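Local coordinates for SAS-6 (Leishmania major, PDB 4CKM), which probably builds the ninefold centre of the basal-body cartwheel through self-association of this N-terminal domain, helping to set centriole symmetry, at residues A[100-105]-A[116-121]. Numbering follows the deposited sequence.
Sequences DDYNAF and HGFPRY
A small aromatic cluster joins the two helices of the SAS-6 N-terminal domain, which has the XRCC4-like head fold: Y102 and F105, from the start of helix 102-109, both reach F118 in the first turn of helix 117-130. The backbones stay well apart, with 9.6 Å between CA of Y102 and CA of F118, and long flat side chains suit a gap of this width. F105 is turned edge-on to one face of F118; the ring centroids lie 5.3 Å apart and the planes meet at 83°, a T-shaped stack. The leading atom of F105, CE2, sits 3.8 Å from CZ of F118, toward the rim of that face. OH of Y102 lies 3.6 Å from CB of F118 in a van der Waals contact, and CE1 of Y102 is 4.0 Å from the same CB. With CG anti to the backbone N (chi1 -175°), the tyrosine ring extends from its helix toward F118. A tyrosine fits here because the hydroxyl of this buried residue is hydrogen-bonded to the carbonyl O of V113, in the linker between the helices, while its ring packs edge-to-face with F115. L111 of that linker touches all three aromatic side chains. Phenylalanine suits 105 and 118, whose wholly apolar rings pack on the sheet: both touch L97 of strand 88-98, and on strand 165-175 F105 meets L171 and F118 meets I169.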
# COMPACT_ATOMS: atom_id res chain seq x y z
N ASP A 100 -18.57 -15.75 0.44
CA ASP A 100 -18.47 -16.02 1.88
C ASP A 100 -17.37 -15.30 2.59
O ASP A 100 -17.53 -14.93 3.74
CB ASP A 100 -18.20 -17.51 2.12
CG ASP A 100 -19.37 -18.35 1.85
OD1 ASP A 100 -20.45 -17.78 1.55
OD2 ASP A 100 -19.22 -19.59 1.92
N ASP A 101 -16.21 -15.21 1.95
CA ASP A 101 -15.07 -14.56 2.56
C ASP A 101 -14.92 -13.09 2.15
O ASP A 101 -13.94 -12.46 2.52
CB ASP A 101 -13.83 -15.32 2.17
CG ASP A 101 -13.92 -16.76 2.55
OD1 ASP A 101 -14.09 -17.01 3.75
OD2 ASP A 101 -13.85 -17.64 1.66
N TYR A 102 -15.86 -12.55 1.39
CA TYR A 102 -15.62 -11.25 0.79
C TYR A 102 -15.54 -10.14 1.83
O TYR A 102 -14.67 -9.27 1.75
CB TYR A 102 -16.64 -10.88 -0.26
CG TYR A 102 -16.29 -9.56 -0.95
CD1 TYR A 102 -15.12 -9.45 -1.71
CD2 TYR A 102 -17.10 -8.43 -0.82
CE1 TYR A 102 -14.79 -8.27 -2.35
CE2 TYR A 102 -16.77 -7.24 -1.44
CZ TYR A 102 -15.60 -7.17 -2.21
OH TYR A 102 -15.25 -6.01 -2.84
N ASN A 103 -16.43 -10.17 2.81
CA ASN A 103 -16.45 -9.13 3.82
C ASN A 103 -15.15 -8.96 4.54
O ASN A 103 -14.70 -7.83 4.75
CB ASN A 103 -17.60 -9.34 4.78
CG ASN A 103 -18.92 -9.05 4.14
OD1 ASN A 103 -19.00 -8.27 3.17
ND2 ASN A 103 -19.97 -9.67 4.64
N ALA A 104 -14.54 -10.06 4.94
CA ALA A 104 -13.21 -9.98 5.53
C ALA A 104 -12.18 -9.40 4.56
O ALA A 104 -11.30 -8.64 4.94
CB ALA A 104 -12.76 -11.35 5.98
N PHE A 105 -12.30 -9.80 3.30
CA PHE A 105 -11.32 -9.49 2.26
C PHE A 105 -11.46 -7.99 1.96
O PHE A 105 -10.48 -7.26 1.89
CB PHE A 105 -11.63 -10.40 1.05
CG PHE A 105 -10.89 -10.08 -0.22
CD1 PHE A 105 -9.65 -10.66 -0.49
CD2 PHE A 105 -11.47 -9.28 -1.21
CE1 PHE A 105 -8.98 -10.40 -1.68
CE2 PHE A 105 -10.81 -9.02 -2.41
CZ PHE A 105 -9.56 -9.59 -2.64
N HIS A 116 -20.07 -8.11 -6.51
CA HIS A 116 -20.33 -7.99 -7.94
C HIS A 116 -19.37 -6.98 -8.61
O HIS A 116 -18.86 -7.22 -9.72
CB HIS A 116 -21.79 -7.54 -8.17
CG HIS A 116 -22.14 -7.33 -9.62
ND1 HIS A 116 -22.55 -8.36 -10.45
CD2 HIS A 116 -22.14 -6.21 -10.38
CE1 HIS A 116 -22.77 -7.89 -11.66
NE2 HIS A 116 -22.54 -6.58 -11.65
N GLY A 117 -19.15 -5.85 -7.93
CA GLY A 117 -18.31 -4.80 -8.43
C GLY A 117 -16.84 -5.18 -8.46
O GLY A 117 -16.10 -4.75 -9.35
N PHE A 118 -16.42 -6.03 -7.53
CA PHE A 118 -15.00 -6.29 -7.37
C PHE A 118 -14.28 -6.79 -8.64
O PHE A 118 -13.26 -6.23 -9.02
CB PHE A 118 -14.71 -7.22 -6.19
CG PHE A 118 -13.30 -7.65 -6.14
CD1 PHE A 118 -12.31 -6.74 -5.80
CD2 PHE A 118 -12.92 -8.92 -6.55
CE1 PHE A 118 -10.97 -7.10 -5.80
CE2 PHE A 118 -11.58 -9.30 -6.54
CZ PHE A 118 -10.61 -8.39 -6.16
N PRO A 119 -14.79 -7.86 -9.26
CA PRO A 119 -14.14 -8.35 -10.48
C PRO A 119 -14.23 -7.37 -11.63
O PRO A 119 -13.32 -7.31 -12.44
CB PRO A 119 -14.88 -9.65 -10.80
CG PRO A 119 -16.21 -9.50 -10.12
CD PRO A 119 -15.94 -8.70 -8.88
N ARG A 120 -15.29 -6.59 -11.71
CA ARG A 120 -15.38 -5.56 -12.75
C ARG A 120 -14.28 -4.49 -12.62
O ARG A 120 -13.68 -4.07 -13.61
CB ARG A 120 -16.74 -4.89 -12.73
CG ARG A 120 -17.80 -5.59 -13.57
CD ARG A 120 -18.74 -6.48 -12.78
NE ARG A 120 -19.43 -7.44 -13.66
CZ ARG A 120 -19.88 -8.64 -13.27
NH1 ARG A 120 -19.75 -9.05 -12.01
NH2 ARG A 120 -20.46 -9.44 -14.16
N TYR A 121 -14.05 -4.06 -11.39
CA TYR A 121 -13.03 -3.07 -11.09
C TYR A 121 -11.67 -3.63 -11.45
O TYR A 121 -10.85 -2.97 -12.08
CB TYR A 121 -13.14 -2.69 -9.60
CG TYR A 121 -11.85 -2.30 -8.88
CD1 TYR A 121 -11.12 -1.18 -9.26
CD2 TYR A 121 -11.39 -3.04 -7.76
CE1 TYR A 121 -9.96 -0.81 -8.58
CE2 TYR A 121 -10.23 -2.69 -7.09
CZ TYR A 121 -9.52 -1.57 -7.50
OH TYR A 121 -8.39 -1.18 -6.85